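PDB 2OH3: COG1633: Uncharacterized conserved protein from Magnetospirillum magnetotacticum, which is of unknown function but belongs to the rubrerythrin family and binds a zinc ion inside a ferritin-like bundle of four helices. Local coordinates for residues Ala7-His12 / Pro122-Leu127; Ile14-Glu19 / Glu110-Ala115; Asp29-Glu32 / Asp38-Thr41; Ala47-Leu52 / Ala136-Ala141. All coordinates share one frame; numbering follows the deposited sequence. Where two conformers were deposited one is given.

Contact 1 (Ala7-His12 / Pro122-Leu127)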
loop_
_atom_site.group_PDB
_atom_site.type_symbol
_atom_site.label_atom_id
_atom_site.label_comp_id
_atom_site.label_asym_id
_atom_site.label_seq_id
_atom_site.Cartn_x
_atom_site.Cartn_y
_atom_site.Cartn_z
ATOM N N ALA A 7 -3.849 21.670 -8.507
ATOM C CA ALA A 7 -3.432 20.441 -9.238
ATOM C C ALA A 7 -3.001 19.350 -8.284
ATOM O O ALA A 7 -3.393 18.178 -8.428
ATOM C CB ALA A 7 -2.299 20.734 -10.198
ATOM N N GLU A 8 -2.175 19.761 -7.322
ATOM C CA GLU A 8 -1.701 18.887 -6.273
ATOM C C GLU A 8 -2.847 18.374 -5.426
ATOM O O GLU A 8 -2.887 17.183 -5.134
ATOM C CB GLU A 8 -0.678 19.597 -5.386
ATOM C CG GLU A 8 0.642 19.818 -6.073
ATOM C CD GLU A 8 1.587 20.684 -5.258
ATOM O OE1 GLU A 8 1.137 21.570 -4.501
ATOM O OE2 GLU A 8 2.801 20.463 -5.377
ATOM N N PHE A 9 -3.775 19.259 -5.056
ATOM C CA PHE A 9 -4.945 18.854 -4.263
ATOM C C PHE A 9 -5.820 17.828 -5.005
ATOM O O PHE A 9 -6.168 16.779 -4.450
ATOM C CB PHE A 9 -5.768 20.062 -3.843
ATOM C CG PHE A 9 -6.996 19.720 -3.014
ATOM C CD1 PHE A 9 -6.902 19.533 -1.654
ATOM C CD2 PHE A 9 -8.241 19.586 -3.613
ATOM C CE1 PHE A 9 -8.010 19.229 -0.907
ATOM C CE2 PHE A 9 -9.344 19.254 -2.871
ATOM C CZ PHE A 9 -9.242 19.099 -1.535
ATOM N N LEU A 10 -6.145 18.118 -6.264
ATOM C CA LEU A 10 -6.960 17.215 -7.054
ATOM C C LEU A 10 -6.252 15.862 -7.265
ATOM O O LEU A 10 -6.906 14.829 -7.224
ATOM C CB LEU A 10 -7.341 17.857 -8.375
ATOM C CG LEU A 10 -8.257 19.095 -8.206
ATOM C CD1 LEU A 10 -8.543 19.675 -9.573
ATOM C CD2 LEU A 10 -9.553 18.750 -7.446
ATOM N N ALA A 11 -4.936 15.862 -7.425
ATOM C CA ALA A 11 -4.161 14.614 -7.520
ATOM C C ALA A 11 -4.277 13.814 -6.254
ATOM O O ALA A 11 -4.446 12.582 -6.299
ATOM C CB ALA A 11 -2.679 14.890 -7.858
ATOM N N HIS A 12 -4.206 14.494 -5.114
ATOM C CA HIS A 12 -4.390 13.824 -3.842
ATOM C C HIS A 12 -5.803 13.246 -3.731
ATOM O O HIS A 12 -6.013 12.063 -3.459
ATOM C CB HIS A 12 -4.111 14.763 -2.674
ATOM C CG HIS A 12 -2.683 14.781 -2.240
ATOM N ND1 HIS A 12 -1.716 15.552 -2.867
ATOM C CD2 HIS A 12 -2.055 14.154 -1.215
ATOM C CE1 HIS A 12 -0.557 15.383 -2.257
ATOM N NE2 HIS A 12 -0.734 14.538 -1.257
ATOM N N PRO A 122 -8.076 29.694 -2.949
ATOM C CA PRO A 122 -9.430 29.615 -2.368
ATOM C C PRO A 122 -10.219 28.365 -2.768
ATOM O O PRO A 122 -10.993 27.870 -1.954
ATOM C CB PRO A 122 -10.125 30.862 -2.894
ATOM C CG PRO A 122 -9.058 31.742 -3.352
ATOM C CD PRO A 122 -7.899 30.916 -3.754
ATOM N N GLU A 123 -10.012 27.848 -3.980
ATOM C CA GLU A 123 -10.659 26.584 -4.374
ATOM C C GLU A 123 -10.200 25.382 -3.548
ATOM O O GLU A 123 -10.972 24.461 -3.262
ATOM C CB GLU A 123 -10.419 26.326 -5.848
ATOM C CG GLU A 123 -11.213 25.149 -6.445
ATOM C CD GLU A 123 -12.727 25.368 -6.518
ATOM O OE1 GLU A 123 -13.284 26.266 -5.833
ATOM O OE2 GLU A 123 -13.371 24.592 -7.259
ATOM N N VAL A 124 -8.937 25.381 -3.156
ATOM C CA VAL A 124 -8.412 24.301 -2.348
ATOM C C VAL A 124 -9.033 24.426 -0.963
ATOM O O VAL A 124 -9.512 23.429 -0.396
ATOM C CB VAL A 124 -6.890 24.307 -2.318
ATOM C CG1 VAL A 124 -6.363 23.290 -1.318
ATOM C CG2 VAL A 124 -6.333 23.988 -3.738
ATOM N N LYS A 125 -9.075 25.653 -0.464
ATOM C CA LYS A 125 -9.777 25.978 0.774
ATOM C C LYS A 125 -11.235 25.495 0.768
ATOM O O LYS A 125 -11.692 24.893 1.719
ATOM C CB LYS A 125 -9.727 27.481 1.042
ATOM C CG LYS A 125 -8.321 28.006 1.425
ATOM C CD LYS A 125 -8.370 29.484 1.897
ATOM C CE LYS A 125 -7.054 29.901 2.496
ATOM N NZ LYS A 125 -6.454 28.812 3.386
ATOM N N ARG A 126 -11.935 25.728 -0.341
ATOM C CA ARG A 126 -13.336 25.401 -0.450
ATOM C C ARG A 126 -13.519 23.891 -0.551
ATOM O O ARG A 126 -14.282 23.317 0.199
ATOM C CB ARG A 126 -13.943 26.089 -1.690
ATOM C CG ARG A 126 -15.479 26.035 -1.771
ATOM C CD ARG A 126 -15.991 26.642 -3.094
ATOM N NE ARG A 126 -15.669 25.795 -4.245
ATOM C CZ ARG A 126 -16.432 24.805 -4.718
ATOM N NH1 ARG A 126 -17.577 24.476 -4.154
ATOM N NH2 ARG A 126 -16.041 24.101 -5.778
ATOM N N LEU A 127 -12.832 23.236 -1.483
ATOM C CA LEU A 127 -13.028 21.796 -1.641
ATOM C C LEU A 127 -12.475 21.043 -0.451
ATOM O O LEU A 127 -13.036 20.048 -0.033
ATOM C CB LEU A 127 -12.380 21.307 -2.911
ATOM C CG LEU A 127 -12.922 21.874 -4.221
ATOM C CD1 LEU A 127 -12.098 21.358 -5.388
ATOM C CD2 LEU A 127 -14.377 21.570 -4.383
#
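Val124 opens the contact by straddling the base of Phe9. Its CG2 lies near Phe9 CB, its CG1 comes within 3.8 Å of Phe9 CD1, and the two side chains lie alongside each other, running opposite ways. The carbonyl oxygen of Val124 sits over one face of the same ring. Arg126 turns back along its own helix, where NE and NH2 grip Glu123 side-on: Arg126 NE lies 2.9 Å from Glu123 OE1 in a nearly straight bond (172°) that stays in the guanidinium plane. Leu127 completes the row, with its CB 3.7 Å from Phe9 CE2 and its CD1 4.2 Å from Leu10 CD2. Phe9 spans both neighbours because CG stands opposite the backbone N (chi1 -180°), carrying the ring across the interface. With an alanine here, Val124 CG1 and Leu127 CB would probably lose their aromatic partner, and a gap would open between the helices. Tyr111 and Ala115 of helix 94-118 also touch the ring. The segment axes run in the same sense, 27° apart and 10.3 Å at closest approach, as expected of the first and last helices in the up-down-down-up four-helix bundle of the ferritin-like fold.

Contact 2 (Ile14-Glu19 / Glu110-Ala115). With IMD (imidazole), chain C.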
loop_
_atom_site.group_PDB
_atom_site.type_symbol
_atom_site.label_atom_id
_atom_site.label_comp_id
_atom_site.label_asym_id
_atom_site.label_seq_id
_atom_site.Cartn_x
_atom_site.Cartn_y
_atom_site.Cartn_z
ATOM N N ILE A 14 -8.016 12.420 -6.031
ATOM C CA ILE A 14 -8.262 11.298 -6.922
ATOM C C ILE A 14 -7.597 10.031 -6.382
ATOM O O ILE A 14 -8.146 8.932 -6.431
ATOM C CB ILE A 14 -7.720 11.552 -8.340
ATOM C CG1 ILE A 14 -8.564 12.597 -9.024
ATOM C CG2 ILE A 14 -7.797 10.298 -9.181
ATOM C CD1 ILE A 14 -7.997 13.052 -10.368
ATOM N N ALA A 15 -6.380 10.185 -5.919
ATOM C CA ALA A 15 -5.622 9.040 -5.478
ATOM C C ALA A 15 -6.255 8.467 -4.238
ATOM O O ALA A 15 -6.321 7.246 -4.096
ATOM C CB ALA A 15 -4.170 9.415 -5.262
ATOM N N LEU A 16 -6.709 9.334 -3.343
ATOM C CA LEU A 16 -7.357 8.908 -2.095
ATOM C C LEU A 16 -8.612 8.117 -2.379
ATOM O O LEU A 16 -8.879 7.128 -1.710
ATOM C CB LEU A 16 -7.698 10.088 -1.164
ATOM C CG LEU A 16 -6.505 10.737 -0.424
ATOM C CD1 LEU A 16 -6.857 12.091 0.239
ATOM C CD2 LEU A 16 -5.861 9.793 0.617
ATOM N N GLU A 17 -9.367 8.545 -3.389
ATOM C CA GLU A 17 -10.600 7.887 -3.810
ATOM C C GLU A 17 -10.397 6.603 -4.597
ATOM O O GLU A 17 -11.101 5.632 -4.373
ATOM C CB GLU A 17 -11.454 8.854 -4.653
ATOM C CG GLU A 17 -12.073 9.977 -3.810
ATOM C CD GLU A 17 -12.962 9.413 -2.679
ATOM O OE1 GLU A 17 -13.255 8.192 -2.750
ATOM O OE2 GLU A 17 -13.329 10.146 -1.722
ATOM N N THR A 18 -9.460 6.580 -5.522
ATOM C CA THR A 18 -9.087 5.336 -6.169
ATOM C C THR A 18 -8.665 4.279 -5.122
ATOM O O THR A 18 -9.109 3.121 -5.150
ATOM C CB THR A 18 -7.951 5.601 -7.185
ATOM O OG1 THR A 18 -8.399 6.597 -8.111
ATOM C CG2 THR A 18 -7.589 4.357 -7.964
ATOM N N GLU A 19 -7.837 4.706 -4.177
ATOM C CA GLU A 19 -7.411 3.835 -3.108
ATOM C C GLU A 19 -8.618 3.374 -2.289
ATOM O O GLU A 19 -8.769 2.196 -2.086
ATOM C CB GLU A 19 -6.345 4.515 -2.229
ATOM C CG GLU A 19 -5.990 3.731 -0.970
ATOM C CD GLU A 19 -5.060 2.535 -1.202
ATOM O OE1 GLU A 19 -4.778 2.165 -2.352
ATOM O OE2 GLU A 19 -4.552 1.955 -0.206
ATOM N N GLU A 110 -8.079 14.213 7.608
ATOM C CA GLU A 110 -7.001 15.067 8.043
ATOM C C GLU A 110 -6.221 15.694 6.897
ATOM O O GLU A 110 -5.839 16.853 6.996
ATOM C CB GLU A 110 -6.076 14.308 8.985
ATOM C CG GLU A 110 -6.705 14.165 10.387
ATOM C CD GLU A 110 -5.802 13.457 11.361
ATOM O OE1 GLU A 110 -4.804 12.843 10.902
ATOM O OE2 GLU A 110 -6.104 13.519 12.576
ATOM N N TYR A 111 -5.977 14.950 5.824
ATOM C CA TYR A 111 -5.367 15.566 4.625
ATOM C C TYR A 111 -6.183 16.730 4.068
ATOM O O TYR A 111 -5.665 17.806 3.726
ATOM C CB TYR A 111 -5.145 14.568 3.484
ATOM C CG TYR A 111 -4.743 15.336 2.222
ATOM C CD1 TYR A 111 -3.467 15.851 2.085
ATOM C CD2 TYR A 111 -5.669 15.643 1.251
ATOM C CE1 TYR A 111 -3.106 16.618 0.984
ATOM C CE2 TYR A 111 -5.306 16.407 0.105
ATOM C CZ TYR A 111 -4.043 16.867 -0.016
ATOM O OH TYR A 111 -3.658 17.625 -1.097
ATOM N N TYR A 112 -7.470 16.508 3.923
ATOM C CA TYR A 112 -8.341 17.566 3.453
ATOM C C TYR A 112 -8.349 18.777 4.387
ATOM O O TYR A 112 -8.257 19.894 3.931
ATOM C CB TYR A 112 -9.742 17.028 3.248
ATOM C CG TYR A 112 -9.856 16.041 2.080
ATOM C CD1 TYR A 112 -9.282 16.298 0.849
ATOM C CD2 TYR A 112 -10.533 14.841 2.244
ATOM C CE1 TYR A 112 -9.404 15.361 -0.231
ATOM C CE2 TYR A 112 -10.652 13.916 1.225
ATOM C CZ TYR A 112 -10.104 14.181 -0.018
ATOM O OH TYR A 112 -10.243 13.231 -1.020
ATOM N N LYS A 113 -8.451 18.562 5.690
ATOM C CA LYS A 113 -8.433 19.683 6.632
ATOM C C LYS A 113 -7.136 20.482 6.591
ATOM O O LYS A 113 -7.129 21.708 6.723
ATOM C CB LYS A 113 -8.611 19.158 8.046
ATOM C CG LYS A 113 -10.007 18.685 8.367
ATOM C CD LYS A 113 -10.047 17.998 9.729
ATOM C CE LYS A 113 -9.847 18.945 10.876
ATOM N NZ LYS A 113 -10.933 19.971 10.893
ATOM N N GLU A 114 -6.029 19.763 6.467
ATOM C CA GLU A 114 -4.699 20.366 6.433
ATOM C C GLU A 114 -4.505 21.196 5.149
ATOM O O GLU A 114 -3.931 22.278 5.174
ATOM C CB GLU A 114 -3.655 19.230 6.504
ATOM C CG GLU A 114 -2.268 19.626 6.898
ATOM C CD GLU A 114 -2.183 20.039 8.350
ATOM O OE1 GLU A 114 -3.037 19.595 9.163
ATOM O OE2 GLU A 114 -1.257 20.821 8.670
ATOM N N ALA A 115 -4.996 20.676 4.026
ATOM C CA ALA A 115 -4.935 21.380 2.767
ATOM C C ALA A 115 -5.786 22.647 2.823
ATOM O O ALA A 115 -5.321 23.728 2.459
ATOM C CB ALA A 115 -5.383 20.482 1.644
HETATM N N1 IMD C . -14.756 7.515 1.852
HETATM C C2 IMD C . -14.235 8.289 0.899
HETATM N N3 IMD C . -14.282 7.567 -0.282
HETATM C C4 IMD C . -14.821 6.374 -0.041
HETATM C C5 IMD C . -15.130 6.338 1.292
HETATM O O HOH W 1 -11.280 10.726 -0.060
#
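The rings of Tyr111 and Tyr112 both receive Leu16 CD1 obliquely, the methyl lying 3.9 Å from Tyr111 CD2 and equally far from Tyr112 CZ. One face of the Tyr111 ring carries Ala115 CB, displaced toward the rim, while a water lies in the plane of the Tyr112 ring at its hydroxyl edge. Leu16 and Tyr112 extend to meet each other from their two helices, so that the phenol OH reaches as far as Leu16 CB. Beside this apolar meeting the water links the polar groups: it donates to Glu17 OE2 at 2.7 Å and is hydrogen-bonded to Tyr112 OH at 2.9 Å. Glu17 folds at chi2 (-58°), and this bend brings its carboxylate round toward the bundle interior. There Glu17 OE1 accepts a nearly straight bond (170°) from N3 of an imidazole that probably came from the crystallisation liquor, 2.7 Å away, and OE2 takes a further bond from His53 ND1. A leucine in its place would probably leave the water, the imidazole N-H and His53 without the carboxylate they share. The segments are antiparallel at 171°, with axes 12.5 Å apart. Here the first and third helices of the bundle flank the metal pocket, and the side chain of Glu17, about 6 Å from the zinc, is placed consistently with the first-helix carboxylate of ferritin-like di-metal sites.

Contact 3 (Asp29-Glu32 / Asp38-Thr41)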
loop_
_atom_site.group_PDB
_atom_site.type_symbol
_atom_site.label_atom_id
_atom_site.label_comp_id
_atom_site.label_asym_id
_atom_site.label_seq_id
_atom_site.Cartn_x
_atom_site.Cartn_y
_atom_site.Cartn_z
ATOM N N ASP A 29 -15.655 -7.827 0.173
ATOM C CA ASP A 29 -15.477 -9.195 -0.273
ATOM C C ASP A 29 -15.201 -10.112 0.890
ATOM O O ASP A 29 -15.705 -11.245 0.928
ATOM C CB ASP A 29 -14.333 -9.298 -1.293
ATOM C CG ASP A 29 -14.737 -8.831 -2.680
ATOM O OD1 ASP A 29 -15.918 -8.566 -2.939
ATOM O OD2 ASP A 29 -13.863 -8.710 -3.538
HETATM N N MSE A 30 -14.369 -9.641 1.814
HETATM C CA MSE A 30 -14.029 -10.447 2.968
HETATM C C MSE A 30 -15.179 -10.589 3.939
HETATM O O MSE A 30 -15.373 -11.672 4.516
HETATM C CB MSE A 30 -12.849 -9.872 3.702
HETATM C CG MSE A 30 -11.579 -10.449 3.218
HETATM SE SE MSE A 30 -10.287 -10.103 4.538
HETATM C CE MSE A 30 -10.273 -8.261 4.154
HETATM N N MSE A 31 -15.952 -9.519 4.117
HETATM C CA MSE A 31 -17.118 -9.594 4.986
HETATM C C MSE A 31 -18.120 -10.603 4.421
HETATM O O MSE A 31 -18.621 -11.468 5.144
HETATM C CB MSE A 31 -17.765 -8.219 5.155
HETATM C CG MSE A 31 -16.934 -7.193 5.960
HETATM SE SE MSE A 31 -16.383 -7.803 7.700
HETATM C CE MSE A 31 -14.654 -8.263 7.287
ATOM N N GLU A 32 -18.404 -10.476 3.130
ATOM C CA GLU A 32 -19.362 -11.336 2.456
ATOM C C GLU A 32 -18.966 -12.812 2.584
ATOM O O GLU A 32 -19.795 -13.690 2.841
ATOM C CB GLU A 32 -19.397 -10.947 0.981
ATOM C CG GLU A 32 -20.398 -11.742 0.157
ATOM C CD GLU A 32 -21.788 -11.156 0.113
ATOM O OE1 GLU A 32 -22.024 -10.042 0.646
ATOM O OE2 GLU A 32 -22.640 -11.825 -0.503
ATOM N N ASP A 38 -24.195 -7.512 6.764
ATOM C CA ASP A 38 -24.480 -6.110 7.087
ATOM C C ASP A 38 -23.226 -5.262 6.905
ATOM O O ASP A 38 -23.278 -4.247 6.222
ATOM C CB ASP A 38 -25.122 -5.911 8.470
ATOM C CG ASP A 38 -24.399 -6.671 9.606
ATOM O OD1 ASP A 38 -23.479 -7.484 9.369
ATOM O OD2 ASP A 38 -24.814 -6.483 10.759
ATOM N N THR A 39 -22.112 -5.705 7.477
ATOM C CA THR A 39 -20.833 -5.007 7.364
ATOM C C THR A 39 -20.359 -4.982 5.891
ATOM O O THR A 39 -19.814 -3.979 5.425
ATOM C CB THR A 39 -19.750 -5.630 8.309
ATOM O OG1 THR A 39 -20.302 -5.858 9.607
ATOM C CG2 THR A 39 -18.554 -4.715 8.491
ATOM N N ALA A 40 -20.532 -6.089 5.166
ATOM C CA ALA A 40 -20.163 -6.098 3.742
ATOM C C ALA A 40 -20.852 -4.972 3.025
ATOM O O ALA A 40 -20.225 -4.287 2.246
ATOM C CB ALA A 40 -20.536 -7.403 3.111
ATOM N N THR A 41 -22.154 -4.797 3.296
ATOM C CA THR A 41 -22.966 -3.732 2.699
ATOM C C THR A 41 -22.535 -2.305 3.101
ATOM O O THR A 41 -22.540 -1.411 2.249
ATOM C CB THR A 41 -24.469 -3.985 2.936
ATOM O OG1 THR A 41 -24.783 -5.323 2.520
ATOM C CG2 THR A 41 -25.309 -3.035 2.126
#
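Met31, present as selenomethionine, meets Ala40 in an antiparallel helical hairpin, where helix 6-33 turns into helix 37-61 at one end of the ferritin-like bundle. Its CB makes the closest approach, 3.5 Å from Ala40 CA, which is tighter than usual for two carbons, and equally near to Ala40 N and CB. The backbones can draw together here, with the CA atoms of the two residues only 4.8 Å apart, because alanine presents nothing larger than a methyl. One bond further, Met31 CG shifts to the preceding residue while still brushing Ala40 N, and lies 3.9 Å from Thr39 CG2. The chain then bends at chi2 (-54°), which lays SE beside the threonine instead of extending it straight on; Met31 SE is 3.9 Å from Thr39 CG2 and a little farther from its CB, the two side chains passing at a slant. Beyond SE the side chain leads away from 38-41. Pro94 and Ala97 of helix 94-118 touch Met31 as well, and Pro94 also meets Thr39, so a third helix closes over this junction. Asp29, on the same helix as Met31, adds a salt bridge to Arg44. On the outer side Glu32 bends back over the small residue, its backbone N 3.7 Å from Ala40 CB and its OE1 3.9 Å from the same methyl.

Contact 4 (Ala47-Leu52 / Ala136-Ala141). With ZN (zinc ion), chain B.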
loop_
_atom_site.group_PDB
_atom_site.type_symbol
_atom_site.label_atom_id
_atom_site.label_comp_id
_atom_site.label_asym_id
_atom_site.label_seq_id
_atom_site.Cartn_x
_atom_site.Cartn_y
_atom_site.Cartn_z
ATOM N N ALA A 47 -17.592 2.016 -1.073
ATOM C CA ALA A 47 -16.880 1.818 -2.324
ATOM C C ALA A 47 -17.645 2.564 -3.423
ATOM O O ALA A 47 -17.048 3.086 -4.352
ATOM C CB ALA A 47 -16.788 0.341 -2.679
ATOM N N ARG A 48 -18.960 2.563 -3.314
ATOM C CA ARG A 48 -19.782 3.249 -4.311
ATOM C C ARG A 48 -19.652 4.749 -4.200
ATOM O O ARG A 48 -19.609 5.428 -5.209
ATOM C CB ARG A 48 -21.244 2.813 -4.203
ATOM C CG ARG A 48 -22.169 3.526 -5.183
ATOM C CD ARG A 48 -21.839 3.158 -6.580
ATOM N NE ARG A 48 -22.729 3.849 -7.508
ATOM C CZ ARG A 48 -22.415 4.156 -8.764
ATOM N NH1 ARG A 48 -21.214 3.842 -9.271
ATOM N NH2 ARG A 48 -23.308 4.797 -9.521
ATOM N N PHE A 49 -19.600 5.274 -2.974
ATOM C CA PHE A 49 -19.362 6.687 -2.765
ATOM C C PHE A 49 -18.009 7.051 -3.420
ATOM O O PHE A 49 -17.898 8.105 -4.090
ATOM C CB PHE A 49 -19.360 7.042 -1.257
ATOM C CG PHE A 49 -18.852 8.435 -0.973
ATOM C CD1 PHE A 49 -17.489 8.694 -0.904
ATOM C CD2 PHE A 49 -19.726 9.486 -0.816
ATOM C CE1 PHE A 49 -17.001 9.997 -0.655
ATOM C CE2 PHE A 49 -19.245 10.801 -0.588
ATOM C CZ PHE A 49 -17.883 11.041 -0.501
ATOM N N SER A 50 -16.977 6.208 -3.228
ATOM C CA SER A 50 -15.664 6.489 -3.835
ATOM C C SER A 50 -15.742 6.690 -5.340
ATOM O O SER A 50 -15.193 7.627 -5.858
ATOM C CB SER A 50 -14.668 5.375 -3.595
ATOM O OG SER A 50 -13.538 5.595 -4.414
ATOM N N THR A 51 -16.401 5.782 -6.028
ATOM C CA THR A 51 -16.566 5.859 -7.453
ATOM C C THR A 51 -17.247 7.142 -7.886
ATOM O O THR A 51 -16.781 7.804 -8.819
ATOM C CB THR A 51 -17.374 4.669 -7.926
ATOM O OG1 THR A 51 -16.653 3.490 -7.562
ATOM C CG2 THR A 51 -17.602 4.721 -9.404
ATOM N N LEU A 52 -18.351 7.476 -7.220
ATOM C CA LEU A 52 -19.123 8.673 -7.541
ATOM C C LEU A 52 -18.336 9.949 -7.313
ATOM O O LEU A 52 -18.282 10.830 -8.174
ATOM C CB LEU A 52 -20.416 8.707 -6.721
ATOM C CG LEU A 52 -21.461 7.667 -7.104
ATOM C CD1 LEU A 52 -22.609 7.732 -6.139
ATOM C CD2 LEU A 52 -21.962 7.892 -8.524
ATOM N N ALA A 136 -15.720 13.401 7.525
ATOM C CA ALA A 136 -16.060 13.442 8.956
ATOM C C ALA A 136 -17.378 12.753 9.234
ATOM O O ALA A 136 -17.539 12.061 10.241
ATOM C CB ALA A 136 -16.114 14.894 9.463
ATOM N N GLU A 137 -18.320 12.894 8.313
ATOM C CA GLU A 137 -19.590 12.182 8.454
ATOM C C GLU A 137 -19.351 10.688 8.321
ATOM O O GLU A 137 -20.077 9.908 8.898
ATOM C CB GLU A 137 -20.577 12.614 7.394
ATOM C CG GLU A 137 -21.083 13.982 7.598
ATOM C CD GLU A 137 -22.017 14.384 6.474
ATOM O OE1 GLU A 137 -23.184 13.936 6.487
ATOM O OE2 GLU A 137 -21.585 15.132 5.566
ATOM N N HIS A 138 -18.359 10.287 7.540
ATOM C CA HIS A 138 -18.058 8.841 7.399
ATOM C C HIS A 138 -17.481 8.255 8.663
ATOM O O HIS A 138 -17.820 7.135 9.051
ATOM C CB HIS A 138 -17.097 8.594 6.271
ATOM C CG HIS A 138 -17.636 9.002 4.944
ATOM N ND1 HIS A 138 -16.875 9.000 3.795
ATOM C CD2 HIS A 138 -18.868 9.430 4.580
ATOM C CE1 HIS A 138 -17.611 9.422 2.782
ATOM N NE2 HIS A 138 -18.827 9.672 3.223
ATOM N N VAL A 139 -16.627 9.030 9.317
ATOM C CA VAL A 139 -16.017 8.600 10.559
ATOM C C VAL A 139 -17.114 8.415 11.583
ATOM O O VAL A 139 -17.176 7.378 12.227
ATOM C CB VAL A 139 -14.959 9.615 11.044
ATOM C CG1 VAL A 139 -14.412 9.228 12.393
ATOM C CG2 VAL A 139 -13.826 9.690 10.020
ATOM N N VAL A 140 -17.997 9.398 11.710
ATOM C CA VAL A 140 -19.097 9.313 12.663
ATOM C C VAL A 140 -19.977 8.084 12.399
ATOM O O VAL A 140 -20.347 7.391 13.325
ATOM C CB VAL A 140 -19.952 10.596 12.629
ATOM C CG1 VAL A 140 -21.253 10.417 13.417
ATOM C CG2 VAL A 140 -19.136 11.788 13.180
ATOM N N ALA A 141 -20.307 7.823 11.129
ATOM C CA ALA A 141 -21.084 6.638 10.757
ATOM C C ALA A 141 -20.394 5.314 11.142
ATOM O O ALA A 141 -21.023 4.398 11.683
ATOM C CB ALA A 141 -21.378 6.668 9.276
HETATM ZN ZN ZN B . -14.861 8.656 3.510
#
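His138 sends the CE1 edge of its ring onto the face of Phe49, with His138 CE1 above the ring centre and 3.5 Å from Phe49 CE1. The planes stand at 89° and the centroids lie 4.6 Å apart: a T-shaped, edge-to-face pair in which the imidazole supplies the edge. The neighbouring ring atom does different work, since His138 ND1 binds the zinc ion at 2.1 Å. Binding at that nitrogen would probably polarise the adjoining C-H and strengthen its attraction to the phenyl face. Glu105 and Glu135 also hold the metal, and N1 of the bound imidazole, probably a crystallisation additive, lies 2.0 Å from the zinc. Glu135 and His138, three residues apart on helix 122-148, form the Glu-x-x-His pattern familiar from rubrerythrins and other ferritin-like metal proteins, while Phe49 comes from the second helix of the bundle. Farther out, the histidine ring is fixed from its other nitrogen, for His138 NE2 is hydrogen-bonded to Glu134 OE2. Metal at ND1 and carboxylate at NE2 together restrict its rotation. Phe49 reaches across the interior with CG trans to the backbone N (chi1 169°), bringing the ring up to the histidine edge. His53, one turn along the same helix, meets this ring with planes at about 25°, and Glu17, Glu134 and Glu135 touch Phe49 too.

How the contacts relate
From the N terminus, helix 6-33 opens contact 1, then contact 2, then contact 3. Contact 3 closes first, across the short turn into helix 37-61, and is nested inside the loops of contacts 1 and 2. Contact 4 opens next on helix 37-61, in series with contact 3. Helix 94-118 then closes contact 2, itself nested in contact 1, which helix 122-148 closes; contact 4 closes last, on that same helix, and so crosses contacts 1 and 2. Contacts 1 and 3 lie on opposite sides of the chain's centre, their own centres about 32 Å apart, while contacts 2 and 4 touch each other where Glu17 meets Phe49 beside the metal pocket.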